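Local coordinates for protein aminotransferase (Neisseria meningitidis Z2491, PDB 3JTX) that probably transfers amino groups between amino acids and 2-oxo acids, using covalently bound pyridoxal phosphate, as a class I/II aminotransferase, at residues A[71-76]-A[90-96]; A[78-83]-A[208-212]. All blocks are in the same frame, centred on the assembly; numbering follows the deposited sequence.

How the contacts relate
Past three earlier helices the chain enters helix 69-82, which supplies one side of both contacts. Contact 1 (71-76 with 90-96) closes a short loop: the chain turns and crosses back against the helix into strand 94-97, at 120° to it and outermost within this chain in the seven-stranded mixed sheet. Contact 2 (78-83 with 208-212) closes a much longer one, bringing the C-terminal end of the same helix to the turn after strand 203-207, the central strand of that sheet. The segments alternate, so the loops cross. Their centres lie about 13 Å apart, and Ile94 CD1 meets Leu79 CD1 at 4.1 Å. Together they tie one helix to the sheet's edge and a turn near the cofactor.

Contact 1: residues A[71-76]-A[90-96]; sequences LRQACA and ADNEILP
Arg72 lies against segment 90-96, a loop running into strand 94-97, with most of its length, and its guanidinium reaches the backbone of Ala90. NH1 of Arg72 donates to Ala90 O at 3.0 Å, with an N-H...O angle of 160°. The oxygen sits in the guanidinium plane, at its edge, whereas the donor stands above the carbonyl plane, away from either lone pair. Chi2 is extended (179°) and leaves CD of Arg72 3.2 Å from Ile94 O; the bend at chi3 (-86°) then swings the guanidinium to Ala90.

Ile94 spreads its two branches over the helix. Its CG2 faces Cys75 CB at 3.9 Å, while CD1 packs on Ala76 CB at 3.7 Å. The methyl of Ala90 fills in between Ala76 and the amide end of Gln73, whose OE1 is 3.3 Å from Ala90 CB. A water receives the Ala90 N-H and donates to that same OE1; Gln73 NE2 is hydrogen-bonded to Asn77 OD1. At the other end Leu71 CD2 meets Pro96 CB at 3.7 Å, and Leu71 also packs on helix 280-291.

Further out, Arg72 NE and NH2 bond to the carbonyls of Ala66 and Gly67. Strand 94-97, outermost in this chain's mixed sheet, pairs antiparallel with 255-259, and helix 69-82 packs against it through Ile94 and Pro96; the order 1-7-6-5-4-2-3 of the seven strands is consistent with the large domain of fold-type I pyridoxal phosphate enzymes. With all three nitrogens given to backbone carbonyls, the guanidinium is fixed in rotation and pins three main-chain sites together; Asp91 OD1 nearby probably adds a modest favourable field.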
ATOM      1  N   LEU A  71      -9.082  16.840  -0.536  1.00 15.42           N
ATOM      2  CA  LEU A  71      -7.829  16.463   0.137  1.00 15.36           C
ATOM      3  C   LEU A  71      -6.613  17.059  -0.577  1.00 15.58           C
ATOM      4  O   LEU A  71      -5.715  17.592   0.071  1.00 15.60           O
ATOM      5  CB  LEU A  71      -7.672  14.941   0.270  1.00 15.83           C
ATOM      6  CG  LEU A  71      -6.315  14.432   0.782  1.00 14.29           C
ATOM      7  CD1 LEU A  71      -5.999  15.048   2.152  1.00 14.26           C
ATOM      8  CD2 LEU A  71      -6.310  12.895   0.830  1.00 11.78           C
ATOM      9  N   ARG A  72      -6.560  16.963  -1.908  1.00 15.70           N
ATOM     10  CA  ARG A  72      -5.419  17.534  -2.627  1.00 15.84           C
ATOM     11  C   ARG A  72      -5.348  19.058  -2.406  1.00 15.71           C
ATOM     12  O   ARG A  72      -4.257  19.638  -2.286  1.00 15.67           O
ATOM     13  CB  ARG A  72      -5.441  17.146  -4.106  1.00 15.95           C
ATOM     14  CG  ARG A  72      -5.013  15.684  -4.321  1.00 17.67           C
ATOM     15  CD  ARG A  72      -5.042  15.235  -5.763  1.00 19.53           C
ATOM     16  NE  ARG A  72      -6.383  14.779  -6.119  1.00 23.36           N
ATOM     17  CZ  ARG A  72      -7.254  15.451  -6.863  1.00 21.87           C
ATOM     18  NH1 ARG A  72      -6.955  16.625  -7.373  1.00 22.56           N
ATOM     19  NH2 ARG A  72      -8.430  14.926  -7.107  1.00 22.92           N
ATOM     20  N   GLN A  73      -6.510  19.697  -2.302  1.00 16.12           N
ATOM     21  CA  GLN A  73      -6.575  21.136  -2.067  1.00 16.56           C
ATOM     22  C   GLN A  73      -6.144  21.509  -0.650  1.00 16.38           C
ATOM     23  O   GLN A  73      -5.496  22.554  -0.449  1.00 15.62           O
ATOM     24  CB  GLN A  73      -7.975  21.696  -2.402  1.00 16.71           C
ATOM     25  CG  GLN A  73      -8.040  23.209  -2.398  1.00 19.58           C
ATOM     26  CD  GLN A  73      -7.104  23.838  -3.422  1.00 23.38           C
ATOM     27  OE1 GLN A  73      -7.072  23.418  -4.576  1.00 25.42           O
ATOM     28  NE2 GLN A  73      -6.348  24.849  -3.004  1.00 22.45           N
ATOM     29  N   ALA A  74      -6.484  20.667   0.331  1.00 16.18           N
ATOM     30  CA  ALA A  74      -6.010  20.869   1.706  1.00 15.72           C
ATOM     31  C   ALA A  74      -4.475  20.809   1.756  1.00 15.64           C
ATOM     32  O   ALA A  74      -3.828  21.597   2.454  1.00 15.65           O
ATOM     33  CB  ALA A  74      -6.600  19.829   2.641  1.00 15.30           C
ATOM     34  N   CYS A  75      -3.898  19.874   1.009  1.00 15.86           N
ATOM     35  CA  CYS A  75      -2.446  19.788   0.908  1.00 16.57           C
ATOM     36  C   CYS A  75      -1.860  21.032   0.247  1.00 16.28           C
ATOM     37  O   CYS A  75      -0.866  21.578   0.737  1.00 16.39           O
ATOM     38  CB  CYS A  75      -2.024  18.531   0.160  1.00 16.65           C
ATOM     39  SG  CYS A  75      -2.506  17.029   1.013  1.00 17.45           S
ATOM     40  N   ALA A  76      -2.468  21.467  -0.853  1.00 16.14           N
ATOM     41  CA  ALA A  76      -2.046  22.690  -1.570  1.00 16.45           C
ATOM     42  C   ALA A  76      -2.128  23.924  -0.671  1.00 16.76           C
ATOM     43  O   ALA A  76      -1.215  24.763  -0.652  1.00 16.59           O
ATOM     44  CB  ALA A  76      -2.876  22.888  -2.820  1.00 16.01           C
ATOM     45  N   ALA A  90      -3.259  21.658  -6.959  1.00 17.06           N
ATOM     46  CA  ALA A  90      -3.939  20.473  -6.442  1.00 17.07           C
ATOM     47  C   ALA A  90      -4.402  19.531  -7.557  1.00 17.27           C
ATOM     48  O   ALA A  90      -4.450  18.318  -7.359  1.00 16.64           O
ATOM     49  CB  ALA A  90      -5.127  20.874  -5.535  1.00 16.70           C
ATOM     50  N   ASP A  91      -4.705  20.077  -8.733  1.00 18.03           N
ATOM     51  CA  ASP A  91      -5.184  19.261  -9.870  1.00 18.58           C
ATOM     52  C   ASP A  91      -4.122  18.363 -10.510  1.00 18.11           C
ATOM     53  O   ASP A  91      -4.489  17.381 -11.162  1.00 18.35           O
ATOM     54  CB  ASP A  91      -5.725  20.155 -11.006  1.00 19.96           C
ATOM     55  CG  ASP A  91      -6.979  20.935 -10.626  1.00 22.39           C
ATOM     56  OD1 ASP A  91      -7.772  20.471  -9.780  1.00 25.31           O
ATOM     57  OD2 ASP A  91      -7.188  22.016 -11.220  1.00 27.34           O
ATOM     58  N   ASN A  92      -2.826  18.688 -10.393  1.00 16.87           N
ATOM     59  CA  ASN A  92      -1.842  17.852 -11.080  0.50 16.65           C
ATOM     60  C   ASN A  92      -0.464  17.720 -10.432  1.00 16.45           C
ATOM     61  O   ASN A  92       0.333  16.924 -10.903  1.00 16.00           O
ATOM     62  CB  ASN A  92      -1.721  18.237 -12.564  0.50 16.56           C
ATOM     63  CG  ASN A  92      -1.217  19.652 -12.779  0.50 16.75           C
ATOM     64  OD1 ASN A  92      -0.720  20.299 -11.868  0.50 15.83           O
ATOM     65  ND2 ASN A  92      -1.337  20.130 -14.010  0.50 19.24           N
ATOM     66  N   GLU A  93      -0.217  18.417  -9.319  1.00 15.87           N
ATOM     67  CA  GLU A  93       1.099  18.380  -8.652  1.00 15.80           C
ATOM     68  C   GLU A  93       1.118  17.723  -7.282  1.00 15.67           C
ATOM     69  O   GLU A  93       2.143  17.757  -6.599  1.00 15.30           O
ATOM     70  CB  GLU A  93       1.673  19.793  -8.537  1.00 15.55           C
ATOM     71  CG  GLU A  93       2.092  20.388  -9.871  1.00 16.87           C
ATOM     72  CD  GLU A  93       2.774  21.736  -9.745  1.00 17.95           C
ATOM     73  OE1 GLU A  93       2.174  22.657  -9.149  1.00 17.01           O
ATOM     74  OE2 GLU A  93       3.913  21.871 -10.259  1.00 17.40           O
ATOM     75  N   ILE A  94       0.001  17.121  -6.884  1.00 15.73           N
ATOM     76  CA  ILE A  94      -0.138  16.503  -5.571  1.00 15.15           C
ATOM     77  C   ILE A  94      -0.854  15.150  -5.664  1.00 15.61           C
ATOM     78  O   ILE A  94      -1.918  15.050  -6.260  1.00 15.81           O
ATOM     79  CB  ILE A  94      -0.953  17.413  -4.624  1.00 15.64           C
ATOM     80  CG1 ILE A  94      -0.300  18.791  -4.526  1.00 16.02           C
ATOM     81  CG2 ILE A  94      -1.117  16.750  -3.236  1.00 15.80           C
ATOM     82  CD1 ILE A  94      -0.948  19.756  -3.549  1.00 15.96           C
ATOM     83  N   LEU A  95      -0.277  14.104  -5.077  1.00 15.60           N
ATOM     84  CA  LEU A  95      -1.016  12.833  -4.864  1.00 15.12           C
ATOM     85  C   LEU A  95      -1.003  12.473  -3.389  1.00 15.59           C
ATOM     86  O   LEU A  95       0.047  12.526  -2.743  1.00 13.64           O
ATOM     87  CB  LEU A  95      -0.406  11.658  -5.649  1.00 15.63           C
ATOM     88  CG  LEU A  95      -0.501  11.679  -7.176  1.00 16.51           C
ATOM     89  CD1 LEU A  95       0.242  10.443  -7.797  1.00 16.00           C
ATOM     90  CD2 LEU A  95      -1.995  11.771  -7.627  1.00 18.19           C
ATOM     91  N   PRO A  96      -2.164  12.082  -2.844  1.00 15.75           N
ATOM     92  CA  PRO A  96      -2.092  11.507  -1.500  1.00 15.66           C
ATOM     93  C   PRO A  96      -1.434  10.123  -1.491  1.00 15.47           C
ATOM     94  O   PRO A  96      -1.552   9.349  -2.465  1.00 15.15           O
ATOM     95  CB  PRO A  96      -3.561  11.413  -1.081  1.00 15.64           C
ATOM     96  CG  PRO A  96      -4.327  11.354  -2.355  1.00 17.25           C
ATOM     97  CD  PRO A  96      -3.511  11.987  -3.435  1.00 16.05           C
TER
HETATM   98  O   HOH W   1      -4.817  24.044  -6.381  1.00 25.75           O

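Contact 2: residues A[78-83]-A[208-212]; sequences WLKRRY and ECYSE
Arg82 holds the end of the turn, Ser211 O, and the residue after it, Glu212, through NH2 and NE. Its NE forms a salt bridge with Glu212 OE2 at 2.8 Å, and NH2 donates to Ser211 O at 3.1 Å with an N-H...O angle of 162°. Both acceptors lie near the guanidinium plane, at its edge. Glu212 OE2 receives NE on its syn lone pair and takes a second bond, on the anti lone pair, from Ser211 OG at 2.7 Å. The carboxylate is nevertheless turned 53° from the guanidinium, and the two side chains run past one another in opposite directions. A bend at chi2 (-49°) folds Glu212 back toward the helix, although its CB does not point there.

The other oxygen, Glu212 OE1, accepts from a water that in turn accepts a hydrogen bond from Trp78 NE1, giving the indole a mediated hold on the same carboxylate. Trp78 also meets it directly with its rim: CZ2 is 3.5 Å from OE2, the two planes being almost perpendicular. One face of the indole supports Arg82 CB, while a face of the Tyr83 ring lies against Arg82 CG, 3.4 Å above the plane. Tyr83 OH reaches Ser211 CB at 3.7 Å.

The type I turn 208-211 also carries Tyr210, whose hydroxyl bonds to O3 of the lysine-bound cofactor at position 245, and Arg82 NH2 has a further partner in Pro220 O. Buried charge is thus paired across the contact, which probably favours an ionised Glu212, and two hydrogen bonds join the end of helix 69-82 to the two residues that follow Tyr210, beside the pyridoxal phosphate site.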
ATOM      1  N   TRP A  78      -2.119  23.950   2.691  1.00 15.67           N
ATOM      2  CA  TRP A  78      -1.078  23.791   3.705  1.00 15.52           C
ATOM      3  C   TRP A  78       0.308  24.229   3.205  1.00 15.09           C
ATOM      4  O   TRP A  78       1.023  24.959   3.901  1.00 14.58           O
ATOM      5  CB  TRP A  78      -0.993  22.344   4.210  1.00 15.59           C
ATOM      6  CG  TRP A  78       0.088  22.189   5.232  1.00 16.13           C
ATOM      7  CD1 TRP A  78       0.035  22.563   6.550  1.00 15.78           C
ATOM      8  CD2 TRP A  78       1.403  21.667   5.017  1.00 15.48           C
ATOM      9  NE1 TRP A  78       1.228  22.291   7.163  1.00 15.31           N
ATOM     10  CE2 TRP A  78       2.087  21.740   6.246  1.00 15.53           C
ATOM     11  CE3 TRP A  78       2.061  21.138   3.909  1.00 15.42           C
ATOM     12  CZ2 TRP A  78       3.411  21.308   6.397  1.00 15.03           C
ATOM     13  CZ3 TRP A  78       3.371  20.694   4.058  1.00 16.41           C
ATOM     14  CH2 TRP A  78       4.030  20.785   5.294  1.00 14.82           C
ATOM     15  N   LEU A  79       0.669  23.795   1.997  1.00 14.77           N
ATOM     16  CA  LEU A  79       1.953  24.169   1.384  1.00 15.11           C
ATOM     17  C   LEU A  79       2.106  25.692   1.242  1.00 15.16           C
ATOM     18  O   LEU A  79       3.184  26.238   1.461  1.00 15.20           O
ATOM     19  CB  LEU A  79       2.107  23.520  -0.002  1.00 14.79           C
ATOM     20  CG  LEU A  79       2.379  22.005  -0.041  1.00 15.71           C
ATOM     21  CD1 LEU A  79       2.143  21.469  -1.442  1.00 15.76           C
ATOM     22  CD2 LEU A  79       3.804  21.646   0.427  1.00 13.51           C
ATOM     23  N   LYS A  80       1.034  26.359   0.826  1.00 15.37           N
ATOM     24  CA  LYS A  80       1.056  27.812   0.665  1.00 16.17           C
ATOM     25  C   LYS A  80       1.266  28.519   2.000  1.00 16.27           C
ATOM     26  O   LYS A  80       2.016  29.508   2.070  1.00 15.77           O
ATOM     27  CB  LYS A  80      -0.232  28.320   0.011  1.00 16.57           C
ATOM     28  CG  LYS A  80      -0.096  29.757  -0.472  1.00 18.88           C
ATOM     29  CD  LYS A  80      -1.276  30.224  -1.327  1.00 20.83           C
ATOM     30  CE  LYS A  80      -1.065  31.676  -1.746  1.00 23.54           C
ATOM     31  NZ  LYS A  80      -2.307  32.280  -2.317  1.00 26.10           N
ATOM     32  N   ARG A  81       0.596  28.026   3.045  1.00 16.22           N
ATOM     33  CA  ARG A  81       0.772  28.570   4.394  1.00 16.97           C
ATOM     34  C   ARG A  81       2.171  28.314   4.927  1.00 16.77           C
ATOM     35  O   ARG A  81       2.770  29.176   5.563  1.00 16.53           O
ATOM     36  CB  ARG A  81      -0.244  27.961   5.361  1.00 17.66           C
ATOM     37  CG  ARG A  81      -1.686  28.433   5.138  1.00 20.33           C
ATOM     38  CD  ARG A  81      -2.573  28.173   6.362  1.00 22.78           C
ATOM     39  NE  ARG A  81      -2.462  26.817   6.899  1.00 26.25           N
ATOM     40  CZ  ARG A  81      -3.076  25.747   6.397  1.00 27.48           C
ATOM     41  NH1 ARG A  81      -3.855  25.858   5.324  1.00 29.98           N
ATOM     42  NH2 ARG A  81      -2.917  24.560   6.971  1.00 26.95           N
ATOM     43  N   ARG A  82       2.682  27.115   4.682  1.00 16.04           N
ATOM     44  CA  ARG A  82       3.898  26.655   5.327  1.00 16.00           C
ATOM     45  C   ARG A  82       5.164  27.201   4.665  1.00 16.57           C
ATOM     46  O   ARG A  82       6.161  27.464   5.364  1.00 16.55           O
ATOM     47  CB  ARG A  82       3.928  25.111   5.332  1.00 15.78           C
ATOM     48  CG  ARG A  82       5.257  24.491   5.769  1.00 15.28           C
ATOM     49  CD  ARG A  82       5.630  24.840   7.210  1.00 15.51           C
ATOM     50  NE  ARG A  82       6.865  24.168   7.591  1.00 14.76           N
ATOM     51  CZ  ARG A  82       8.085  24.565   7.241  1.00 16.10           C
ATOM     52  NH1 ARG A  82       8.257  25.687   6.555  1.00 15.83           N
ATOM     53  NH2 ARG A  82       9.143  23.857   7.620  1.00 15.91           N
ATOM     54  N   TYR A  83       5.117  27.369   3.339  1.00 16.84           N
ATOM     55  CA  TYR A  83       6.275  27.797   2.551  1.00 17.66           C
ATOM     56  C   TYR A  83       6.064  29.177   1.915  1.00 18.23           C
ATOM     57  O   TYR A  83       6.362  29.398   0.732  1.00 17.99           O
ATOM     58  CB  TYR A  83       6.633  26.714   1.519  1.00 17.68           C
ATOM     59  CG  TYR A  83       6.983  25.407   2.202  1.00 18.25           C
ATOM     60  CD1 TYR A  83       8.173  25.263   2.921  1.00 17.90           C
ATOM     61  CD2 TYR A  83       6.102  24.334   2.189  1.00 19.11           C
ATOM     62  CE1 TYR A  83       8.488  24.064   3.571  1.00 17.40           C
ATOM     63  CE2 TYR A  83       6.405  23.151   2.829  1.00 18.91           C
ATOM     64  CZ  TYR A  83       7.596  23.014   3.523  1.00 18.54           C
ATOM     65  OH  TYR A  83       7.846  21.823   4.173  1.00 18.39           O
ATOM     66  N   GLU A 208      10.702  14.763   3.634  1.00 15.55           N
ATOM     67  CA  GLU A 208      10.525  15.930   4.504  1.00 15.70           C
ATOM     68  C   GLU A 208       9.582  15.710   5.692  1.00 16.43           C
ATOM     69  O   GLU A 208       8.998  16.669   6.225  1.00 15.59           O
ATOM     70  CB  GLU A 208      10.084  17.126   3.650  1.00 16.13           C
ATOM     71  CG  GLU A 208      11.199  17.522   2.690  1.00 15.97           C
ATOM     72  CD  GLU A 208      10.877  18.662   1.734  1.00 17.66           C
ATOM     73  OE1 GLU A 208       9.791  19.287   1.821  1.00 15.35           O
ATOM     74  OE2 GLU A 208      11.759  18.920   0.886  1.00 18.13           O
ATOM     75  N   CYS A 209       9.492  14.470   6.161  1.00 16.30           N
ATOM     76  CA  CYS A 209       8.522  14.131   7.204  1.00 17.03           C
ATOM     77  C   CYS A 209       8.786  14.819   8.550  1.00 16.98           C
ATOM     78  O   CYS A 209       7.879  14.886   9.384  1.00 16.72           O
ATOM     79  CB  CYS A 209       8.445  12.606   7.382  1.00 17.75           C
ATOM     80  SG  CYS A 209       7.827  11.784   5.882  1.00 22.54           S
ATOM     81  N   TYR A 210      10.004  15.332   8.773  1.00 17.07           N
ATOM     82  CA  TYR A 210      10.297  16.087  10.027  1.00 16.93           C
ATOM     83  C   TYR A 210      10.139  17.601   9.873  1.00 16.71           C
ATOM     84  O   TYR A 210      10.510  18.356  10.774  1.00 17.11           O
ATOM     85  CB  TYR A 210      11.696  15.749  10.576  1.00 16.69           C
ATOM     86  CG  TYR A 210      11.806  14.310  11.023  1.00 17.29           C
ATOM     87  CD1 TYR A 210      11.411  13.923  12.304  1.00 16.39           C
ATOM     88  CD2 TYR A 210      12.267  13.321  10.147  1.00 16.36           C
ATOM     89  CE1 TYR A 210      11.495  12.592  12.707  1.00 17.66           C
ATOM     90  CE2 TYR A 210      12.342  11.989  10.539  1.00 18.52           C
ATOM     91  CZ  TYR A 210      11.960  11.629  11.816  1.00 18.12           C
ATOM     92  OH  TYR A 210      12.040  10.313  12.211  1.00 19.67           O
ATOM     93  N   SER A 211       9.580  18.063   8.754  1.00 16.83           N
ATOM     94  CA  SER A 211       9.527  19.511   8.470  1.00 16.97           C
ATOM     95  C   SER A 211       8.902  20.363   9.583  1.00 17.12           C
ATOM     96  O   SER A 211       9.205  21.567   9.689  1.00 16.60           O
ATOM     97  CB  SER A 211       8.757  19.786   7.171  1.00 17.05           C
ATOM     98  OG  SER A 211       7.378  19.531   7.339  1.00 17.29           O
ATOM     99  N   GLU A 212       8.010  19.769  10.383  1.00 16.96           N
ATOM    100  CA  GLU A 212       7.284  20.530  11.412  1.00 17.33           C
ATOM    101  C   GLU A 212       7.864  20.404  12.806  1.00 17.55           C
ATOM    102  O   GLU A 212       7.366  21.037  13.720  1.00 16.93           O
ATOM    103  CB  GLU A 212       5.804  20.129  11.449  1.00 17.57           C
ATOM    104  CG  GLU A 212       5.126  20.255  10.100  1.00 18.10           C
ATOM    105  CD  GLU A 212       5.407  21.597   9.489  1.00 17.73           C
ATOM    106  OE1 GLU A 212       4.918  22.592  10.053  1.00 18.94           O
ATOM    107  OE2 GLU A 212       6.170  21.662   8.497  1.00 17.90           O
TER
HETATM  108  O   HOH W   2       2.212  22.312   9.970  1.00 16.12           O